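Local coordinates for LPXTG cell wall surface protein (Streptococcus gordonii, PDB 4IGB) that probably serves as a cell-wall-anchored adhesin on the bacterial surface, the chain here comprising its N-terminal N1 and N2 domains, at residues B[15-20]-B[220-225]; B[79-84]-B[116-121]. All coordinates share one frame; numbering follows the deposited sequence.

Interaction 1: residues B[15-20]-B[220-225]; sequences EEIKNG and VNLRLM
Arg223 bends its side chain across to the neighbouring strand and reaches the backbone of Ile17. Its CG stands anti to the backbone N (chi1 -178°), and bends at the next two torsions turn the guanidinium across 15-20. Arg223 NH2 donates to Ile17 O over 3.1 Å, with the oxygen close to the guanidinium plane but the donor above the plane of the carbonyl. Ile17 O also accepts Met225 N at 2.8 Å, so two bonds grip it. Glu16 CB lies 3.8 Å above one face of the Arg223 guanidinium and Met225 CG sits over the other, so the group is sandwiched and its rotation restricted. The Glu16 carboxylate is stacked obliquely on it, its plane turned by 29°; Glu16 OE2 is 3.9 Å from Arg223 NH1, a long salt bridge of charges alone. Gln233 bonds both ends of the pair, through OE1 to NH1 and NE2 to OE2, and Tyr216 OH adds a further bond to OE2. Strands 15-19 and 222-225 are parallel neighbours in a mixed sheet of the N-terminal domain, whose edge strand 3-7 comes from the expression tag, and a classic beta bulge at Asn221 and Leu222, facing Arg263, breaks the 220-226 strand. On the face opposite Arg223, Ile17 packs on the leucines: Ile17 CG2 rests 4.0 Å from Leu224 CD1. Glu15 runs alongside Leu222, with Glu15 CG 3.6 Å from Leu222 CD1, and a water lies between Glu15 OE1 and Asn221 OD1, the acceptor for Arg263, within hydrogen-bonding distance of both. At the backbone, Glu15 N bonds Asn221 O.

Interaction 2: residues B[79-84]-B[116-121]; sequences SKKQDQ and LHYLNT
Tyr118 lies against the backbone of Lys81 and Gln82, where the loop before strand 84-100 comes alongside the end of strand 103-118. These two antiparallel neighbours form a long beta hairpin, and the contact sits at its open end; Gln84 and Leu116 make a hydrogen-bonded pair there, with Leu116 N 2.8 Å from Gln84 O. Tyr118 CB starts against Gln82 C at 3.5 Å, and CG lies near Gln82 N. With CG anti to the backbone N (chi1 -171°), the ring swings along the loop: Tyr118 CD2 comes within 3.5 Å of Lys81 O, while CE2 and CZ pass beneath Lys81 CB. The Lys81 CB methylene forms a CH-pi contact, 3.9 Å from the centroid of the Tyr118 ring. At the tip, Tyr118 OH meets Lys81 CG at 3.5 Å, the two side chains running the same way. Lys81 is the centre of an inverse gamma turn, which bends the loop beside this face. Asn120 N lies over the opposite face, toward the rim; Phe170 packs edge-to-face with the ring, and Ala124 and Met128 of helix 122-129 also touch it. Asp83 holds the backbone here: Asp83 OD1 accepts Tyr118 N at 3.0 Å on the anti side, from somewhat out of the carboxylate plane, and the bond is bent, with an N-H...O angle of 136°. The other oxygen, Asp83 OD2, accepts a hydrogen bond from a water that lies 2.6 Å from His117 ND1.

Strand 3-7 lies partly in the ENLYFQG sequence of an expression tag and borders strand 14-19, where interaction 1 begins. The chain then leaves for about 200 residues, building most of the large antiparallel sheets, before 220-225 returns beside 15-20 and closes that wide loop. Interaction 2 is nested inside it: from 79-84 the chain runs up strand 84-100 and back down 103-118, so its contact closes a much shorter, almost all-strand loop just ahead of helix 122-129. The two contacts do not touch, their centres being 37 Å apart. One joins parallel strands of the mixed sheet; the other ties a connecting loop to the eight-stranded antiparallel sheet.

Interaction 1: residues B[15-20]-B[220-225]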
loop_
_atom_site.group_PDB
_atom_site.type_symbol
_atom_site.label_atom_id
_atom_site.label_comp_id
_atom_site.label_asym_id
_atom_site.label_seq_id
_atom_site.Cartn_x
_atom_site.Cartn_y
_atom_site.Cartn_z
ATOM N N GLU B 15 0.284 -6.896 13.612
ATOM C CA GLU B 15 1.454 -6.552 14.383
ATOM C C GLU B 15 1.566 -5.028 14.489
ATOM O O GLU B 15 1.597 -4.318 13.476
ATOM C CB GLU B 15 2.705 -7.160 13.744
ATOM C CG GLU B 15 3.985 -6.607 14.320
ATOM C CD GLU B 15 5.224 -7.163 13.640
ATOM O OE1 GLU B 15 5.103 -8.102 12.824
ATOM O OE2 GLU B 15 6.323 -6.650 13.926
ATOM N N GLU B 16 1.580 -4.522 15.715
ATOM C CA GLU B 16 1.721 -3.090 15.933
ATOM C C GLU B 16 3.082 -2.817 16.556
ATOM O O GLU B 16 3.392 -3.341 17.627
ATOM C CB GLU B 16 0.610 -2.548 16.837
ATOM C CG GLU B 16 -0.765 -2.560 16.225
ATOM C CD GLU B 16 -1.786 -1.884 17.115
ATOM O OE1 GLU B 16 -1.757 -2.130 18.337
ATOM O OE2 GLU B 16 -2.626 -1.113 16.602
ATOM N N ILE B 17 3.881 -1.995 15.881
ATOM C CA ILE B 17 5.244 -1.719 16.314
ATOM C C ILE B 17 5.466 -0.241 16.548
ATOM O O ILE B 17 4.981 0.591 15.792
ATOM C CB ILE B 17 6.266 -2.171 15.265
ATOM C CG1 ILE B 17 6.226 -3.678 15.104
ATOM C CG2 ILE B 17 7.684 -1.764 15.680
ATOM C CD1 ILE B 17 7.220 -4.161 14.099
ATOM N N LYS B 18 6.205 0.080 17.603
ATOM C CA LYS B 18 6.692 1.437 17.818
ATOM C C LYS B 18 8.182 1.358 18.125
ATOM O O LYS B 18 8.598 0.633 19.025
ATOM C CB LYS B 18 5.956 2.123 18.968
ATOM C CG LYS B 18 6.505 3.512 19.270
ATOM C CD LYS B 18 5.775 4.188 20.414
ATOM C CE LYS B 18 4.323 4.424 20.081
ATOM N NZ LYS B 18 3.579 5.010 21.229
ATOM N N ASN B 19 8.985 2.088 17.364
ATOM C CA ASN B 19 10.432 2.014 17.513
ATOM C C ASN B 19 11.087 3.279 16.972
ATOM O O ASN B 19 10.399 4.268 16.719
ATOM C CB ASN B 19 10.972 0.768 16.811
ATOM C CG ASN B 19 10.720 0.786 15.311
ATOM O OD1 ASN B 19 10.510 1.835 14.725
ATOM N ND2 ASN B 19 10.761 -0.385 14.686
ATOM N N GLY B 20 12.403 3.239 16.778
ATOM C CA GLY B 20 13.161 4.421 16.398
ATOM C C GLY B 20 13.234 4.679 14.906
ATOM O O GLY B 20 13.812 5.672 14.458
ATOM N N VAL B 220 -5.455 -5.132 8.508
ATOM C CA VAL B 220 -4.087 -4.648 8.508
ATOM C C VAL B 220 -3.136 -5.683 9.109
ATOM O O VAL B 220 -3.423 -6.292 10.158
ATOM C CB VAL B 220 -3.982 -3.269 9.216
ATOM C CG1 VAL B 220 -2.544 -2.854 9.395
ATOM C CG2 VAL B 220 -4.717 -2.233 8.404
ATOM N N ASN B 221 -2.019 -5.882 8.421
ATOM C CA ASN B 221 -0.983 -6.808 8.848
ATOM C C ASN B 221 0.030 -6.144 9.779
ATOM O O ASN B 221 0.422 -6.730 10.786
ATOM C CB ASN B 221 -0.256 -7.386 7.630
ATOM C CG ASN B 221 0.869 -8.351 8.020
ATOM O OD1 ASN B 221 2.018 -7.951 8.139
ATOM N ND2 ASN B 221 0.536 -9.608 8.221
ATOM N N LEU B 222 0.437 -4.917 9.459
ATOM C CA LEU B 222 1.466 -4.243 10.254
ATOM C C LEU B 222 1.249 -2.740 10.374
ATOM O O LEU B 222 1.053 -2.036 9.368
ATOM C CB LEU B 222 2.852 -4.556 9.676
ATOM C CG LEU B 222 4.114 -3.912 10.276
ATOM C CD1 LEU B 222 4.142 -4.064 11.770
ATOM C CD2 LEU B 222 5.364 -4.546 9.695
ATOM N N ARG B 223 1.285 -2.245 11.606
ATOM C CA ARG B 223 1.187 -0.812 11.852
ATOM C C ARG B 223 2.447 -0.291 12.527
ATOM O O ARG B 223 2.774 -0.676 13.655
ATOM C CB ARG B 223 -0.026 -0.469 12.711
ATOM C CG ARG B 223 -0.182 1.030 12.940
ATOM C CD ARG B 223 -0.324 1.366 14.412
ATOM N NE ARG B 223 0.908 1.121 15.154
ATOM C CZ ARG B 223 1.027 1.278 16.469
ATOM N NH1 ARG B 223 -0.014 1.669 17.190
ATOM N NH2 ARG B 223 2.188 1.046 17.064
ATOM N N LEU B 224 3.163 0.582 11.835
ATOM C CA LEU B 224 4.402 1.106 12.379
ATOM C C LEU B 224 4.226 2.532 12.877
ATOM O O LEU B 224 3.657 3.362 12.186
ATOM C CB LEU B 224 5.508 1.070 11.328
ATOM C CG LEU B 224 6.775 1.820 11.770
ATOM C CD1 LEU B 224 7.544 0.985 12.785
ATOM C CD2 LEU B 224 7.656 2.163 10.583
ATOM N N MET B 225 4.711 2.800 14.084
ATOM C CA MET B 225 4.830 4.158 14.598
ATOM C C MET B 225 6.259 4.411 15.024
ATOM O O MET B 225 6.994 3.490 15.355
ATOM C CB MET B 225 3.968 4.368 15.828
ATOM C CG MET B 225 2.511 4.589 15.575
ATOM S SD MET B 225 1.710 4.898 17.147
ATOM C CE MET B 225 0.032 5.260 16.590
HETATM O O HOH W 1 3.425 -8.976 10.385
#

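Interaction 2: residues B[79-84]-B[116-121]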
loop_
_atom_site.group_PDB
_atom_site.type_symbol
_atom_site.label_atom_id
_atom_site.label_comp_id
_atom_site.label_asym_id
_atom_site.label_seq_id
_atom_site.Cartn_x
_atom_site.Cartn_y
_atom_site.Cartn_z
ATOM N N SER B 79 -30.772 24.873 1.568
ATOM C CA SER B 79 -31.951 25.099 2.393
ATOM C C SER B 79 -31.971 24.172 3.590
ATOM O O SER B 79 -32.820 24.305 4.469
ATOM C CB SER B 79 -33.234 24.896 1.584
ATOM O OG SER B 79 -33.534 23.515 1.440
ATOM N N LYS B 80 -31.046 23.216 3.617
ATOM C CA LYS B 80 -31.039 22.214 4.676
ATOM C C LYS B 80 -29.838 22.361 5.592
ATOM O O LYS B 80 -28.752 21.816 5.335
ATOM C CB LYS B 80 -31.108 20.805 4.096
ATOM C CG LYS B 80 -32.446 20.459 3.485
ATOM C CD LYS B 80 -32.426 19.068 2.888
ATOM C CE LYS B 80 -33.780 18.717 2.272
ATOM N NZ LYS B 80 -33.797 17.319 1.759
ATOM N N LYS B 81 -30.038 23.105 6.672
ATOM C CA LYS B 81 -28.958 23.356 7.606
ATOM C C LYS B 81 -28.830 22.166 8.544
ATOM O O LYS B 81 -29.225 22.207 9.707
ATOM C CB LYS B 81 -29.170 24.688 8.332
ATOM C CG LYS B 81 -29.048 25.881 7.378
ATOM C CD LYS B 81 -29.837 27.092 7.846
ATOM C CE LYS B 81 -29.807 28.188 6.789
ATOM N NZ LYS B 81 -30.173 27.661 5.435
ATOM N N GLN B 82 -28.276 21.090 8.001
ATOM C CA GLN B 82 -28.146 19.850 8.731
ATOM C C GLN B 82 -27.183 18.938 7.989
ATOM O O GLN B 82 -26.722 19.265 6.895
ATOM C CB GLN B 82 -29.508 19.173 8.865
ATOM C CG GLN B 82 -30.146 18.807 7.538
ATOM C CD GLN B 82 -31.602 18.420 7.691
ATOM O OE1 GLN B 82 -32.270 18.845 8.636
ATOM N NE2 GLN B 82 -32.101 17.608 6.766
ATOM N N ASP B 83 -26.871 17.800 8.592
ATOM C CA ASP B 83 -25.946 16.867 7.973
ATOM C C ASP B 83 -26.466 16.445 6.614
ATOM O O ASP B 83 -27.670 16.298 6.414
ATOM C CB ASP B 83 -25.733 15.650 8.869
ATOM C CG ASP B 83 -25.036 16.008 10.164
ATOM O OD1 ASP B 83 -24.640 17.185 10.318
ATOM O OD2 ASP B 83 -24.873 15.117 11.025
ATOM N N GLN B 84 -25.558 16.281 5.664
ATOM C CA GLN B 84 -25.939 15.801 4.345
ATOM C C GLN B 84 -25.011 14.675 3.897
ATOM O O GLN B 84 -23.794 14.805 3.952
ATOM C CB GLN B 84 -25.986 16.950 3.334
ATOM C CG GLN B 84 -27.008 18.013 3.715
ATOM C CD GLN B 84 -27.061 19.181 2.754
ATOM O OE1 GLN B 84 -27.326 20.313 3.160
ATOM N NE2 GLN B 84 -26.831 18.915 1.479
ATOM N N LEU B 116 -21.238 15.215 5.029
ATOM C CA LEU B 116 -21.031 16.603 5.435
ATOM C C LEU B 116 -21.758 16.836 6.750
ATOM O O LEU B 116 -22.986 16.739 6.810
ATOM C CB LEU B 116 -21.590 17.559 4.364
ATOM C CG LEU B 116 -20.675 18.027 3.219
ATOM C CD1 LEU B 116 -19.646 16.993 2.807
ATOM C CD2 LEU B 116 -21.485 18.485 2.010
ATOM N N HIS B 117 -20.999 17.128 7.800
ATOM C CA HIS B 117 -21.558 17.448 9.106
ATOM C C HIS B 117 -21.710 18.955 9.260
ATOM O O HIS B 117 -20.723 19.686 9.370
ATOM C CB HIS B 117 -20.669 16.896 10.231
ATOM C CG HIS B 117 -20.659 15.399 10.311
ATOM N ND1 HIS B 117 -21.530 14.690 11.112
ATOM C CD2 HIS B 117 -19.900 14.476 9.673
ATOM C CE1 HIS B 117 -21.299 13.396 10.973
ATOM N NE2 HIS B 117 -20.318 13.240 10.103
ATOM N N TYR B 118 -22.952 19.420 9.256
ATOM C CA TYR B 118 -23.237 20.840 9.430
ATOM C C TYR B 118 -22.645 21.371 10.747
ATOM O O TYR B 118 -22.827 20.771 11.809
ATOM C CB TYR B 118 -24.747 21.083 9.375
ATOM C CG TYR B 118 -25.123 22.548 9.333
ATOM C CD1 TYR B 118 -24.739 23.351 8.258
ATOM C CD2 TYR B 118 -25.866 23.127 10.354
ATOM C CE1 TYR B 118 -25.079 24.689 8.203
ATOM C CE2 TYR B 118 -26.216 24.472 10.307
ATOM C CZ TYR B 118 -25.817 25.243 9.228
ATOM O OH TYR B 118 -26.152 26.571 9.169
ATOM N N LEU B 119 -21.925 22.487 10.673
ATOM C CA LEU B 119 -21.206 23.006 11.834
ATOM C C LEU B 119 -22.069 23.828 12.805
ATOM O O LEU B 119 -21.645 24.111 13.916
ATOM C CB LEU B 119 -20.008 23.831 11.387
ATOM C CG LEU B 119 -18.738 23.048 11.051
ATOM C CD1 LEU B 119 -17.766 23.946 10.310
ATOM C CD2 LEU B 119 -18.106 22.483 12.321
ATOM N N ASN B 120 -23.269 24.214 12.390
ATOM C CA ASN B 120 -24.159 24.947 13.293
ATOM C C ASN B 120 -23.503 26.162 13.954
ATOM O O ASN B 120 -23.499 26.299 15.175
ATOM C CB ASN B 120 -24.711 24.009 14.369
ATOM C CG ASN B 120 -25.965 23.301 13.923
ATOM O OD1 ASN B 120 -25.978 22.081 13.732
ATOM N ND2 ASN B 120 -27.039 24.068 13.748
ATOM N N THR B 121 -22.935 27.030 13.132
ATOM C CA THR B 121 -22.317 28.248 13.621
ATOM C C THR B 121 -22.804 29.389 12.757
ATOM O O THR B 121 -23.415 29.162 11.713
ATOM C CB THR B 121 -20.796 28.179 13.524
ATOM O OG1 THR B 121 -20.417 27.949 12.163
ATOM C CG2 THR B 121 -20.260 27.057 14.395
HETATM O O HOH W 2 -22.632 15.880 13.180
#